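Local atomic coordinates of glutathione S-transferase 1 (Ascaris suum, PDB entry 4Q5F), a protein that conjugates reduced glutathione to a wide range of exogenous and endogenous hydrophobic electrophiles and can also act as a glutathione peroxidase. Residues F110-L121 with L176-F186. Residues are numbered along the deposited sequence; the frame is centred on the assembly and turned at random.
With GSH (glutathione), chain F.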
ATOM      1  N   PHE B 110      -8.875  -4.778   1.893  1.00 20.76           N
ATOM      2  CA  PHE B 110     -10.302  -4.744   2.184  1.00 17.53           C
ATOM      3  C   PHE B 110     -10.955  -3.545   1.498  1.00 17.21           C
ATOM      4  O   PHE B 110     -11.976  -3.682   0.824  1.00 20.68           O
ATOM      5  CB  PHE B 110     -10.518  -4.663   3.696  1.00 18.98           C
ATOM      6  CG  PHE B 110     -11.963  -4.682   4.117  1.00 22.92           C
ATOM      7  CD1 PHE B 110     -12.932  -5.284   3.330  1.00 26.00           C
ATOM      8  CD2 PHE B 110     -12.350  -4.092   5.307  1.00 21.47           C
ATOM      9  CE1 PHE B 110     -14.254  -5.297   3.727  1.00 22.92           C
ATOM     10  CE2 PHE B 110     -13.670  -4.102   5.706  1.00 25.94           C
ATOM     11  CZ  PHE B 110     -14.623  -4.705   4.914  1.00 25.08           C
ATOM     12  N   MET B 111     -10.356  -2.372   1.673  1.00 17.60           N
ATOM     13  CA  MET B 111     -10.863  -1.145   1.067  1.00 21.24           C
ATOM     14  C   MET B 111     -10.887  -1.236  -0.455  1.00 22.83           C
ATOM     15  O   MET B 111     -11.749  -0.646  -1.104  1.00 21.15           O
ATOM     16  CB  MET B 111     -10.002   0.050   1.488  1.00 24.23           C
ATOM     17  CG  MET B 111     -10.188   0.489   2.935  1.00 31.38           C
ATOM     18  SD  MET B 111     -11.842   1.127   3.275  1.00 50.87           S
ATOM     19  CE  MET B 111     -12.612  -0.304   4.026  1.00 29.31           C
ATOM     20  N   ALA B 112      -9.935  -1.972  -1.022  1.00 20.53           N
ATOM     21  CA  ALA B 112      -9.836  -2.108  -2.471  1.00 18.29           C
ATOM     22  C   ALA B 112     -11.068  -2.809  -3.048  1.00 22.86           C
ATOM     23  O   ALA B 112     -11.369  -2.678  -4.234  1.00 23.35           O
ATOM     24  CB  ALA B 112      -8.570  -2.862  -2.848  1.00 12.69           C
ATOM     25  N   GLU B 113     -11.776  -3.550  -2.202  1.00 21.26           N
ATOM     26  CA  GLU B 113     -12.991  -4.241  -2.616  1.00 26.45           C
ATOM     27  C   GLU B 113     -14.170  -3.275  -2.578  1.00 27.14           C
ATOM     28  O   GLU B 113     -14.986  -3.240  -3.496  1.00 31.67           O
ATOM     29  CB  GLU B 113     -13.287  -5.422  -1.685  1.00 27.00           C
ATOM     30  CG  GLU B 113     -12.092  -6.313  -1.346  1.00 33.48           C
ATOM     31  CD  GLU B 113     -12.046  -7.586  -2.167  1.00 47.88           C
ATOM     32  OE1 GLU B 113     -12.456  -7.553  -3.347  1.00 54.85           O
ATOM     33  OE2 GLU B 113     -11.600  -8.624  -1.626  1.00 42.99           O
ATOM     34  N   LEU B 114     -14.240  -2.486  -1.510  1.00 26.73           N
ATOM     35  CA  LEU B 114     -15.402  -1.646  -1.233  1.00 25.94           C
ATOM     36  C   LEU B 114     -15.432  -0.345  -2.032  1.00 30.49           C
ATOM     37  O   LEU B 114     -16.449  -0.008  -2.639  1.00 34.10           O
ATOM     38  CB  LEU B 114     -15.447  -1.301   0.256  1.00 25.82           C
ATOM     39  CG  LEU B 114     -15.640  -2.449   1.246  1.00 22.70           C
ATOM     40  CD1 LEU B 114     -15.640  -1.901   2.663  1.00 25.04           C
ATOM     41  CD2 LEU B 114     -16.927  -3.208   0.967  1.00 26.22           C
ATOM     42  N   ARG B 115     -14.321   0.384  -2.018  1.00 26.50           N
ATOM     43  CA  ARG B 115     -14.281   1.746  -2.550  1.00 33.57           C
ATOM     44  C   ARG B 115     -14.775   1.894  -3.996  1.00 29.57           C
ATOM     45  O   ARG B 115     -15.475   2.854  -4.306  1.00 35.54           O
ATOM     46  CB  ARG B 115     -12.876   2.341  -2.389  1.00 27.23           C
ATOM     47  CG  ARG B 115     -12.622   2.886  -0.985  1.00 40.58           C
ATOM     48  CD  ARG B 115     -11.153   3.173  -0.707  1.00 48.70           C
ATOM     49  NE  ARG B 115     -10.922   3.380   0.722  1.00 52.32           N
ATOM     50  CZ  ARG B 115      -9.725   3.525   1.284  1.00 45.72           C
ATOM     51  NH1 ARG B 115      -8.625   3.488   0.544  1.00 52.44           N
ATOM     52  NH2 ARG B 115      -9.629   3.706   2.595  1.00 31.32           N
ATOM     53  N   PRO B 116     -14.421   0.947  -4.881  1.00 32.65           N
ATOM     54  CA  PRO B 116     -14.910   1.034  -6.265  1.00 29.28           C
ATOM     55  C   PRO B 116     -16.436   0.993  -6.386  1.00 35.33           C
ATOM     56  O   PRO B 116     -16.972   1.347  -7.437  1.00 39.02           O
ATOM     57  CB  PRO B 116     -14.303  -0.207  -6.928  1.00 30.23           C
ATOM     58  CG  PRO B 116     -13.110  -0.533  -6.114  1.00 28.22           C
ATOM     59  CD  PRO B 116     -13.458  -0.153  -4.707  1.00 29.79           C
ATOM     60  N   CYS B 117     -17.112   0.564  -5.322  1.00 27.25           N
ATOM     61  CA  CYS B 117     -18.572   0.482  -5.295  1.00 34.04           C
ATOM     62  C   CYS B 117     -19.178   1.528  -4.368  1.00 38.10           C
ATOM     63  O   CYS B 117     -20.372   1.486  -4.068  1.00 34.14           O
ATOM     64  CB  CYS B 117     -19.016  -0.897  -4.814  1.00 36.96           C
ATOM     65  SG  CYS B 117     -18.441  -2.282  -5.816  1.00 56.40           S
ATOM     66  N   PHE B 118     -18.354   2.461  -3.911  1.00 40.04           N
ATOM     67  CA  PHE B 118     -18.782   3.453  -2.933  1.00 38.32           C
ATOM     68  C   PHE B 118     -19.906   4.349  -3.449  1.00 34.45           C
ATOM     69  O   PHE B 118     -20.883   4.607  -2.743  1.00 27.13           O
ATOM     70  CB  PHE B 118     -17.601   4.329  -2.518  1.00 35.99           C
ATOM     71  CG  PHE B 118     -18.012   5.638  -1.914  1.00 35.73           C
ATOM     72  CD1 PHE B 118     -18.458   5.701  -0.606  1.00 37.58           C
ATOM     73  CD2 PHE B 118     -17.964   6.804  -2.658  1.00 36.62           C
ATOM     74  CE1 PHE B 118     -18.845   6.903  -0.052  1.00 32.49           C
ATOM     75  CE2 PHE B 118     -18.351   8.006  -2.108  1.00 39.91           C
ATOM     76  CZ  PHE B 118     -18.791   8.054  -0.804  1.00 40.97           C
ATOM     77  N   ARG B 119     -19.759   4.827  -4.679  1.00 31.03           N
ATOM     78  CA  ARG B 119     -20.670   5.831  -5.218  1.00 34.78           C
ATOM     79  C   ARG B 119     -22.053   5.267  -5.530  1.00 32.71           C
ATOM     80  O   ARG B 119     -23.060   5.944  -5.329  1.00 33.51           O
ATOM     81  CB  ARG B 119     -20.062   6.483  -6.459  1.00 33.18           C
ATOM     82  CG  ARG B 119     -18.884   7.388  -6.142  1.00 29.28           C
ATOM     83  CD  ARG B 119     -18.154   7.841  -7.392  1.00 30.28           C
ATOM     84  NE  ARG B 119     -19.033   8.536  -8.329  1.00 39.84           N
ATOM     85  CZ  ARG B 119     -19.502   9.765  -8.146  1.00 44.73           C
ATOM     86  NH1 ARG B 119     -19.194  10.444  -7.049  1.00 34.64           N
ATOM     87  NH2 ARG B 119     -20.293  10.316  -9.058  1.00 44.62           N
ATOM     88  N   VAL B 120     -22.103   4.034  -6.021  1.00 30.05           N
ATOM     89  CA  VAL B 120     -23.379   3.360  -6.229  1.00 32.73           C
ATOM     90  C   VAL B 120     -24.065   3.185  -4.877  1.00 30.75           C
ATOM     91  O   VAL B 120     -25.283   3.313  -4.766  1.00 42.62           O
ATOM     92  CB  VAL B 120     -23.190   1.988  -6.922  1.00 30.10           C
ATOM     93  CG1 VAL B 120     -24.506   1.214  -7.003  1.00 28.85           C
ATOM     94  CG2 VAL B 120     -22.608   2.175  -8.315  1.00 23.33           C
ATOM     95  N   LEU B 121     -23.271   2.912  -3.848  1.00 30.14           N
ATOM     96  CA  LEU B 121     -23.807   2.708  -2.506  1.00 32.71           C
ATOM     97  C   LEU B 121     -24.195   4.026  -1.848  1.00 32.88           C
ATOM     98  O   LEU B 121     -25.151   4.077  -1.075  1.00 29.95           O
ATOM     99  CB  LEU B 121     -22.795   1.959  -1.637  1.00 28.72           C
ATOM    100  CG  LEU B 121     -22.631   0.471  -1.951  1.00 34.17           C
ATOM    101  CD1 LEU B 121     -21.491  -0.119  -1.136  1.00 26.16           C
ATOM    102  CD2 LEU B 121     -23.924  -0.293  -1.685  1.00 32.92           C
ATOM    103  N   LEU B 176     -13.595   2.597   8.969  1.00 20.84           N
ATOM    104  CA  LEU B 176     -14.599   1.600   9.330  1.00 22.04           C
ATOM    105  C   LEU B 176     -15.848   2.276   9.882  1.00 25.47           C
ATOM    106  O   LEU B 176     -16.969   1.900   9.540  1.00 29.54           O
ATOM    107  CB  LEU B 176     -14.041   0.627  10.370  1.00 21.64           C
ATOM    108  CG  LEU B 176     -12.941  -0.336   9.920  1.00 21.82           C
ATOM    109  CD1 LEU B 176     -12.510  -1.217  11.084  1.00 19.43           C
ATOM    110  CD2 LEU B 176     -13.396  -1.187   8.747  1.00 15.52           C
ATOM    111  N   ALA B 177     -15.643   3.274  10.736  1.00 24.96           N
ATOM    112  CA  ALA B 177     -16.746   4.021  11.329  1.00 23.34           C
ATOM    113  C   ALA B 177     -17.606   4.665  10.249  1.00 24.08           C
ATOM    114  O   ALA B 177     -18.833   4.645  10.326  1.00 34.98           O
ATOM    115  CB  ALA B 177     -16.209   5.081  12.275  1.00 28.62           C
ATOM    116  N   SER B 178     -16.954   5.231   9.240  1.00 23.70           N
ATOM    117  CA  SER B 178     -17.658   5.890   8.146  1.00 28.63           C
ATOM    118  C   SER B 178     -18.416   4.881   7.288  1.00 29.32           C
ATOM    119  O   SER B 178     -19.555   5.123   6.893  1.00 32.83           O
ATOM    120  CB  SER B 178     -16.676   6.677   7.275  1.00 27.77           C
ATOM    121  OG  SER B 178     -16.038   7.694   8.026  1.00 47.57           O
ATOM    122  N   TRP B 179     -17.780   3.749   7.002  1.00 30.56           N
ATOM    123  CA  TRP B 179     -18.406   2.705   6.199  1.00 28.86           C
ATOM    124  C   TRP B 179     -19.618   2.110   6.901  1.00 34.13           C
ATOM    125  O   TRP B 179     -20.520   1.579   6.256  1.00 39.71           O
ATOM    126  CB  TRP B 179     -17.399   1.602   5.869  1.00 26.83           C
ATOM    127  CG  TRP B 179     -16.611   1.895   4.642  1.00 27.90           C
ATOM    128  CD1 TRP B 179     -15.317   2.319   4.577  1.00 23.98           C
ATOM    129  CD2 TRP B 179     -17.071   1.802   3.289  1.00 30.41           C
ATOM    130  NE1 TRP B 179     -14.941   2.491   3.268  1.00 28.95           N
ATOM    131  CE2 TRP B 179     -16.000   2.178   2.458  1.00 30.56           C
ATOM    132  CE3 TRP B 179     -18.285   1.432   2.703  1.00 31.11           C
ATOM    133  CZ2 TRP B 179     -16.106   2.198   1.068  1.00 25.97           C
ATOM    134  CZ3 TRP B 179     -18.388   1.451   1.325  1.00 29.52           C
ATOM    135  CH2 TRP B 179     -17.306   1.832   0.522  1.00 25.56           C
ATOM    136  N   GLU B 180     -19.633   2.203   8.226  1.00 36.94           N
ATOM    137  CA  GLU B 180     -20.763   1.729   9.012  1.00 40.51           C
ATOM    138  C   GLU B 180     -22.020   2.522   8.662  1.00 46.47           C
ATOM    139  O   GLU B 180     -23.140   2.064   8.890  1.00 46.75           O
ATOM    140  CB  GLU B 180     -20.460   1.861  10.506  1.00 34.51           C
ATOM    141  CG  GLU B 180     -21.361   1.024  11.400  1.00 42.31           C
ATOM    142  CD  GLU B 180     -21.067   1.216  12.876  1.00 58.79           C
ATOM    143  OE1 GLU B 180     -20.001   1.775  13.207  1.00 64.74           O
ATOM    144  OE2 GLU B 180     -21.907   0.808  13.705  1.00 66.44           O
ATOM    145  N   SER B 181     -21.823   3.711   8.097  1.00 41.73           N
ATOM    146  CA  SER B 181     -22.927   4.594   7.735  1.00 38.85           C
ATOM    147  C   SER B 181     -23.484   4.277   6.348  1.00 39.97           C
ATOM    148  O   SER B 181     -24.639   4.584   6.053  1.00 58.04           O
ATOM    149  CB  SER B 181     -22.464   6.052   7.784  1.00 50.80           C
ATOM    150  OG  SER B 181     -21.785   6.329   8.997  1.00 42.37           O
ATOM    151  N   LEU B 182     -22.662   3.663   5.502  1.00 40.56           N
ATOM    152  CA  LEU B 182     -23.068   3.310   4.142  1.00 34.85           C
ATOM    153  C   LEU B 182     -23.691   1.922   4.088  1.00 48.26           C
ATOM    154  O   LEU B 182     -24.465   1.611   3.182  1.00 63.83           O
ATOM    155  CB  LEU B 182     -21.859   3.333   3.208  1.00 35.11           C
ATOM    156  CG  LEU B 182     -21.358   4.694   2.734  1.00 46.10           C
ATOM    157  CD1 LEU B 182     -19.857   4.640   2.521  1.00 40.09           C
ATOM    158  CD2 LEU B 182     -22.067   5.102   1.452  1.00 44.47           C
ATOM    159  N   ILE B 183     -23.338   1.093   5.063  1.00 47.98           N
ATOM    160  CA  ILE B 183     -23.699  -0.318   5.062  1.00 46.79           C
ATOM    161  C   ILE B 183     -24.298  -0.683   6.417  1.00 44.89           C
ATOM    162  O   ILE B 183     -23.589  -0.704   7.420  1.00 41.38           O
ATOM    163  CB  ILE B 183     -22.456  -1.185   4.775  1.00 38.27           C
ATOM    164  CG1 ILE B 183     -21.995  -0.965   3.332  1.00 37.73           C
ATOM    165  CG2 ILE B 183     -22.745  -2.665   5.000  1.00 44.64           C
ATOM    166  CD1 ILE B 183     -20.560  -1.355   3.073  1.00 38.11           C
ATOM    167  N   PRO B 184     -25.612  -0.957   6.460  1.00 58.48           N
ATOM    168  CA  PRO B 184     -26.201  -1.303   7.758  1.00 58.28           C
ATOM    169  C   PRO B 184     -25.683  -2.640   8.276  1.00 45.71           C
ATOM    170  O   PRO B 184     -25.544  -3.587   7.502  1.00 27.43           O
ATOM    171  CB  PRO B 184     -27.703  -1.392   7.459  1.00 60.81           C
ATOM    172  CG  PRO B 184     -27.894  -0.689   6.156  1.00 60.34           C
ATOM    173  CD  PRO B 184     -26.630  -0.906   5.395  1.00 54.03           C
ATOM    174  N   ASP B 185     -25.392  -2.699   9.572  1.00 45.96           N
ATOM    175  CA  ASP B 185     -24.921  -3.922  10.212  1.00 51.38           C
ATOM    176  C   ASP B 185     -23.568  -4.360   9.645  1.00 40.86           C
ATOM    177  O   ASP B 185     -23.230  -5.544   9.649  1.00 34.34           O
ATOM    178  CB  ASP B 185     -25.965  -5.036  10.069  1.00 47.91           C
ATOM    179  CG  ASP B 185     -27.342  -4.603  10.535  1.00 47.51           C
ATOM    180  OD1 ASP B 185     -27.572  -4.557  11.764  1.00 42.64           O
ATOM    181  OD2 ASP B 185     -28.197  -4.311   9.672  1.00 55.40           O
ATOM    182  N   PHE B 186     -22.808  -3.381   9.163  1.00 35.71           N
ATOM    183  CA  PHE B 186     -21.457  -3.585   8.649  1.00 31.03           C
ATOM    184  C   PHE B 186     -20.541  -4.241   9.681  1.00 29.84           C
ATOM    185  O   PHE B 186     -19.688  -5.057   9.337  1.00 29.64           O
ATOM    186  CB  PHE B 186     -20.888  -2.226   8.234  1.00 39.13           C
ATOM    187  CG  PHE B 186     -19.470  -2.270   7.747  1.00 35.41           C
ATOM    188  CD1 PHE B 186     -19.165  -2.810   6.509  1.00 27.76           C
ATOM    189  CD2 PHE B 186     -18.447  -1.739   8.514  1.00 29.37           C
ATOM    190  CE1 PHE B 186     -17.861  -2.838   6.055  1.00 33.95           C
ATOM    191  CE2 PHE B 186     -17.140  -1.762   8.064  1.00 27.31           C
ATOM    192  CZ  PHE B 186     -16.846  -2.311   6.833  1.00 32.26           C
TER
HETATM  193  CB2 GSH F 302     -17.940  -1.256  -8.587  1.00 55.29           C
HETATM  194  SG2 GSH F 302     -19.265  -1.949  -7.643  1.00 64.36           S
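Helix 110-114 and helix 176-182 run in nearly the same direction, 27° apart, but their axes come no closer than 12.9 Å, a gap bridged by Trp179 within the all-helical C-terminal domain of this sigma-class glutathione transferase. The indole reaches across to the other segment and carries the largest share of the buried surface. Leu114 lies over one of its faces: CB sits 3.9 Å from the centroid of the Trp179 six-membered ring and 25° off the normal, which meets the geometry of a CH-pi contact, while CD1 covers the middle of the ring system. On the opposite face CD1 of Leu182, from the indole's own segment, lies near the rim, so leucine methyls flank the ring centrally on one side and off-centre on the other. Met111 meets the pyrrole end obliquely in a Met-aromatic contact, its SD 3.4 Å from Trp179 NE1; bends at chi2 and chi3 bring the sulfur and CE there. At the benzo end, Phe118 CB approaches Trp179 CH2 at 3.9 Å, and the edge of the Phe118 ring receives Leu182 CD1 in its plane. Phe186, the last residue of the type II turn 183-186, meets Phe110 obliquely, with 3.8 Å between the two CZ atoms. Helix 129-155 borders this packing through Leu145 and Leu133, which touch Phe110 and Leu121. Arg115, at the margin, lies about 6 Å by side chain from Ser76 of the glutathione pocket. A separate glutathione is attached to the 110-121 segment by a disulfide, Cys117 SG to its SG2 at 2.0 Å.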